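Local structure of lipoprotein (Colwellia psychrerythraea, 3O0Y) at residues 49-54 and 62-67; 156-159 and 163-166. The protein is of unknown function but is a putative lipoprotein, probably membrane-anchored, whose DUF885 family belongs to the Peptidase_MA clan of metallopeptidase-like proteins. All coordinates share one frame; numbering follows the deposited sequence.

Contact 1: residues 49-54 and 62-67; sequences SATMYG and QVISSD
Ile64 reaches from a loop onto Ala50, in the middle of the short helix 47-53: the chain leaves this helix through a Schellman motif at Gly54, passes the short helix 57-60 and comes back alongside the helix it has just left, where it makes a type I beta turn. Ile64 is the residue of 62-67 that makes the apolar contact. Its CG1 is wedged between its own backbone N and carbonyl carbon (chi1 54°), and this rotation carries the CG1-CD1 arm out toward the helix. The CD1 methyl meets Ala50 CB at 3.7 Å, and Ile64 CG1 lies 4.0 Å from Ala50 CB. Thr51 OG1 stands farther off, 4.4 Å from Ile64 CD1. The two meeting residues are buried, with Phe43 of helix 27-44 also against Ala50 and Ala47 against Ile64. Ile64 also opens the beta turn, and at Ser65 the two backbones come nearest, with its CA 6.9 Å from that of Thr51. Ser65 and Ser66 then turn their side chains to helix 161-172, where both touch Asp166. Asp67 closes the type I turn, its N donating to Ile64 O at 2.9 Å. Polar ties to a third element flank this apolar touch. Thr51 OG1 gives its proton to Ala47 O, one helical turn back, and accepts from Arg170 NH1, while Arg170 NE donates to the backbone O of Asp67.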
loop_
_atom_site.group_PDB
_atom_site.type_symbol
_atom_site.label_atom_id
_atom_site.label_comp_id
_atom_site.label_asym_id
_atom_site.label_seq_id
_atom_site.Cartn_x
_atom_site.Cartn_y
_atom_site.Cartn_z
ATOM N N SER A 49 -11.246 -7.937 -2.240
ATOM C CA SER A 49 -9.868 -8.398 -1.980
ATOM C C SER A 49 -9.605 -9.821 -2.488
ATOM O O SER A 49 -8.549 -10.114 -3.046
ATOM C CB SER A 49 -9.526 -8.253 -0.464
ATOM O OG SER A 49 -9.390 -6.866 -0.184
ATOM N N ALA A 50 -10.577 -10.725 -2.302
ATOM C CA ALA A 50 -10.479 -12.059 -2.832
ATOM C C ALA A 50 -10.266 -11.968 -4.335
ATOM O O ALA A 50 -9.359 -12.594 -4.891
ATOM C CB ALA A 50 -11.784 -12.877 -2.528
ATOM N N THR A 51 -11.142 -11.212 -5.017
ATOM C CA THR A 51 -10.939 -11.002 -6.472
ATOM C C THR A 51 -9.534 -10.452 -6.863
ATOM O O THR A 51 -8.920 -10.922 -7.826
ATOM C CB THR A 51 -12.056 -10.076 -7.019
ATOM O OG1 THR A 51 -13.319 -10.716 -6.781
ATOM C CG2 THR A 51 -11.795 -9.758 -8.553
ATOM N N MET A 52 -9.037 -9.483 -6.095
ATOM C CA MET A 52 -7.711 -8.877 -6.295
ATOM C C MET A 52 -6.635 -9.964 -6.318
ATOM O O MET A 52 -5.742 -9.966 -7.198
ATOM C CB MET A 52 -7.445 -7.817 -5.179
ATOM C CG MET A 52 -6.367 -6.849 -5.409
ATOM S SD MET A 52 -6.244 -5.655 -3.997
ATOM C CE MET A 52 -5.951 -6.787 -2.643
ATOM N N TYR A 53 -6.736 -10.945 -5.420
ATOM C CA TYR A 53 -5.727 -12.007 -5.338
ATOM C C TYR A 53 -6.011 -13.195 -6.227
ATOM O O TYR A 53 -5.156 -14.094 -6.439
ATOM C CB TYR A 53 -5.618 -12.472 -3.908
ATOM C CG TYR A 53 -4.782 -11.578 -3.111
ATOM C CD1 TYR A 53 -3.450 -11.422 -3.470
ATOM C CD2 TYR A 53 -5.267 -10.902 -2.054
ATOM C CE1 TYR A 53 -2.632 -10.647 -2.797
ATOM C CE2 TYR A 53 -4.405 -10.030 -1.331
ATOM C CZ TYR A 53 -3.097 -9.916 -1.767
ATOM O OH TYR A 53 -2.096 -9.141 -1.193
ATOM N N GLY A 54 -7.152 -13.139 -6.907
ATOM C CA GLY A 54 -7.561 -14.193 -7.801
ATOM C C GLY A 54 -8.074 -15.443 -7.110
ATOM O O GLY A 54 -7.924 -16.555 -7.655
ATOM N N GLN A 62 -16.497 -21.079 -0.609
ATOM C CA GLN A 62 -17.764 -20.727 -1.224
ATOM C C GLN A 62 -17.491 -19.749 -2.375
ATOM O O GLN A 62 -16.450 -19.131 -2.434
ATOM C CB GLN A 62 -18.729 -20.096 -0.214
ATOM C CG GLN A 62 -18.328 -18.708 0.251
ATOM C CD GLN A 62 -19.125 -18.254 1.467
ATOM O OE1 GLN A 62 -19.983 -17.396 1.361
ATOM N NE2 GLN A 62 -18.821 -18.841 2.646
ATOM N N VAL A 63 -18.463 -19.587 -3.263
ATOM C CA VAL A 63 -18.275 -18.713 -4.451
ATOM C C VAL A 63 -18.448 -17.293 -3.977
ATOM O O VAL A 63 -19.409 -16.977 -3.259
ATOM C CB VAL A 63 -19.322 -19.016 -5.540
ATOM C CG1 VAL A 63 -19.203 -18.012 -6.714
ATOM C CG2 VAL A 63 -19.131 -20.436 -6.044
ATOM N N ILE A 64 -17.474 -16.454 -4.307
ATOM C CA ILE A 64 -17.578 -15.036 -3.952
ATOM C C ILE A 64 -17.517 -14.077 -5.115
ATOM O O ILE A 64 -17.496 -12.858 -4.904
ATOM C CB ILE A 64 -16.477 -14.625 -2.886
ATOM C CG1 ILE A 64 -15.046 -14.995 -3.324
ATOM C CG2 ILE A 64 -16.810 -15.332 -1.581
ATOM C CD1 ILE A 64 -14.457 -14.320 -4.580
ATOM N N SER A 65 -17.469 -14.630 -6.336
ATOM C CA SER A 65 -17.146 -13.883 -7.535
ATOM C C SER A 65 -18.169 -12.801 -7.913
ATOM O O SER A 65 -17.821 -11.869 -8.645
ATOM C CB SER A 65 -16.906 -14.830 -8.716
ATOM O OG SER A 65 -17.945 -15.772 -8.791
ATOM N N SER A 66 -19.394 -12.895 -7.419
ATOM C CA SER A 66 -20.326 -11.803 -7.594
ATOM C C SER A 66 -20.811 -11.239 -6.285
ATOM O O SER A 66 -21.802 -10.520 -6.244
ATOM C CB SER A 66 -21.513 -12.242 -8.437
ATOM O OG SER A 66 -22.254 -13.254 -7.823
ATOM N N ASP A 67 -20.072 -11.487 -5.222
ATOM C CA ASP A 67 -20.435 -10.909 -3.938
ATOM C C ASP A 67 -19.889 -9.488 -3.798
ATOM O O ASP A 67 -18.877 -9.088 -4.409
ATOM C CB ASP A 67 -19.902 -11.757 -2.782
ATOM C CG ASP A 67 -20.680 -13.085 -2.575
ATOM O OD1 ASP A 67 -21.560 -13.454 -3.399
ATOM O OD2 ASP A 67 -20.386 -13.768 -1.559
#

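Contact 2: residues 156-159 and 163-166; sequences QPIT and EALD
Glu163, in the first turn of helix 161-172, folds its carboxylate back over the loop that leads into the helix and takes two hydrogen bonds from Thr159 on one oxygen. Thr159 N donates to the anti lone pair of Glu163 OE1, at 2.8 Å and a bent 138°. Thr159 OG1 donates to the same OE1 at 2.6 Å, arriving from above the carboxylate plane, 43° out of it. With its CG lying beside the backbone N (chi1 -70°) and the chain extended beyond, Glu163 reaches Thr159 and crosses Pro157 at about a right angle; Pro157 CB sits 3.3 Å from Glu163 OE1. The backbone of the same residue is engaged too, since Glu163 N donates to Thr160 OG1, just ahead of the helix. A water lies 2.7 Å from both Pro157 O and Glu163 O, placed to donate to each, although it has other acceptors within reach. The apolar side is lighter: Ile158 CG2 approaches Ala164 CB at 4.4 Å, and helix 219-228 packs against both residues through Ile228. With an alanine here in place of Glu163, Thr159 N and Thr159 OG1 would probably lose the acceptor they share, and Pro157 CB the carboxylate packed across it. Three bonds in all, counting that to Thr160, tie Glu163 to the residues just ahead of it, and its probable negative charge near the amino end of the helix is likely to be favourable there.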
loop_
_atom_site.group_PDB
_atom_site.type_symbol
_atom_site.label_atom_id
_atom_site.label_comp_id
_atom_site.label_asym_id
_atom_site.label_seq_id
_atom_site.Cartn_x
_atom_site.Cartn_y
_atom_site.Cartn_z
ATOM N N GLN A 156 -10.798 -7.742 -11.825
ATOM C CA GLN A 156 -11.872 -8.681 -12.060
ATOM C C GLN A 156 -11.879 -9.146 -13.510
ATOM O O GLN A 156 -11.945 -8.332 -14.420
ATOM C CB GLN A 156 -13.198 -8.003 -11.717
ATOM C CG GLN A 156 -14.371 -8.951 -11.793
ATOM C CD GLN A 156 -15.664 -8.468 -11.186
ATOM O OE1 GLN A 156 -16.758 -8.951 -11.576
ATOM N NE2 GLN A 156 -15.580 -7.644 -10.205
ATOM N N PRO A 157 -11.795 -10.459 -13.743
ATOM C CA PRO A 157 -11.726 -10.897 -15.155
ATOM C C PRO A 157 -13.030 -10.689 -15.876
ATOM O O PRO A 157 -14.061 -10.872 -15.286
ATOM C CB PRO A 157 -11.470 -12.396 -15.044
ATOM C CG PRO A 157 -11.923 -12.774 -13.703
ATOM C CD PRO A 157 -11.750 -11.593 -12.798
ATOM N N ILE A 158 -12.970 -10.318 -17.167
ATOM C CA ILE A 158 -14.147 -10.303 -18.012
ATOM C C ILE A 158 -13.801 -11.017 -19.297
ATOM O O ILE A 158 -13.418 -10.380 -20.278
ATOM C CB ILE A 158 -14.665 -8.869 -18.258
ATOM C CG1 ILE A 158 -15.004 -8.207 -16.919
ATOM C CG2 ILE A 158 -15.917 -8.884 -19.093
ATOM C CD1 ILE A 158 -15.167 -6.767 -17.029
ATOM N N THR A 159 -13.868 -12.356 -19.283
ATOM C CA THR A 159 -13.409 -13.140 -20.411
ATOM C C THR A 159 -14.468 -14.116 -20.930
ATOM O O THR A 159 -14.165 -14.831 -21.860
ATOM C CB THR A 159 -12.149 -13.961 -20.065
ATOM O OG1 THR A 159 -12.472 -14.995 -19.133
ATOM C CG2 THR A 159 -11.021 -13.053 -19.456
ATOM N N GLU A 163 -18.523 -14.351 -16.428
ATOM C CA GLU A 163 -17.745 -13.263 -15.797
ATOM C C GLU A 163 -18.350 -11.887 -16.071
ATOM O O GLU A 163 -18.391 -11.053 -15.195
ATOM C CB GLU A 163 -16.310 -13.325 -16.239
ATOM C CG GLU A 163 -15.559 -14.546 -15.652
ATOM C CD GLU A 163 -14.142 -14.755 -16.179
ATOM O OE1 GLU A 163 -13.611 -14.006 -17.046
ATOM O OE2 GLU A 163 -13.501 -15.686 -15.658
ATOM N N ALA A 164 -18.903 -11.654 -17.259
ATOM C CA ALA A 164 -19.590 -10.382 -17.499
ATOM C C ALA A 164 -20.766 -10.224 -16.570
ATOM O O ALA A 164 -21.045 -9.143 -16.067
ATOM C CB ALA A 164 -20.082 -10.319 -18.945
ATOM N N LEU A 165 -21.486 -11.297 -16.372
ATOM C CA LEU A 165 -22.668 -11.262 -15.531
ATOM C C LEU A 165 -22.257 -11.064 -14.055
ATOM O O LEU A 165 -22.933 -10.354 -13.307
ATOM C CB LEU A 165 -23.503 -12.515 -15.711
ATOM C CG LEU A 165 -24.279 -12.624 -17.059
ATOM C CD1 LEU A 165 -24.886 -14.018 -17.239
ATOM C CD2 LEU A 165 -25.365 -11.535 -17.184
ATOM N N ASP A 166 -21.143 -11.629 -13.632
ATOM C CA ASP A 166 -20.639 -11.298 -12.268
ATOM C C ASP A 166 -20.368 -9.792 -12.005
ATOM O O ASP A 166 -20.617 -9.242 -10.889
ATOM C CB ASP A 166 -19.355 -12.038 -11.961
ATOM C CG ASP A 166 -19.518 -13.564 -11.842
ATOM O OD1 ASP A 166 -20.635 -14.058 -11.672
ATOM O OD2 ASP A 166 -18.481 -14.277 -11.979
HETATM O O HOH W 1 -16.178 -11.008 -13.609
#

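In the fold
Contact 1 closes before contact 2 opens along the chain, yet their centres lie 11 Å apart, 20 and 25 Å from the centre of the chain and on the same side of it. They also touch directly. Thr51 CG2 packs 3.7 Å from Gln156 CA, so helix 47-53 rests on the start of the 156-159 loop. From the beta turn of 62-67, Ser65 OG comes within 3.6 Å of Asp166 OD2, and Ser66 CB within 3.8 Å of Asp166 OD1. Helix 161-172 thus receives the loops of both contacts, with Asp166 meeting residues of each.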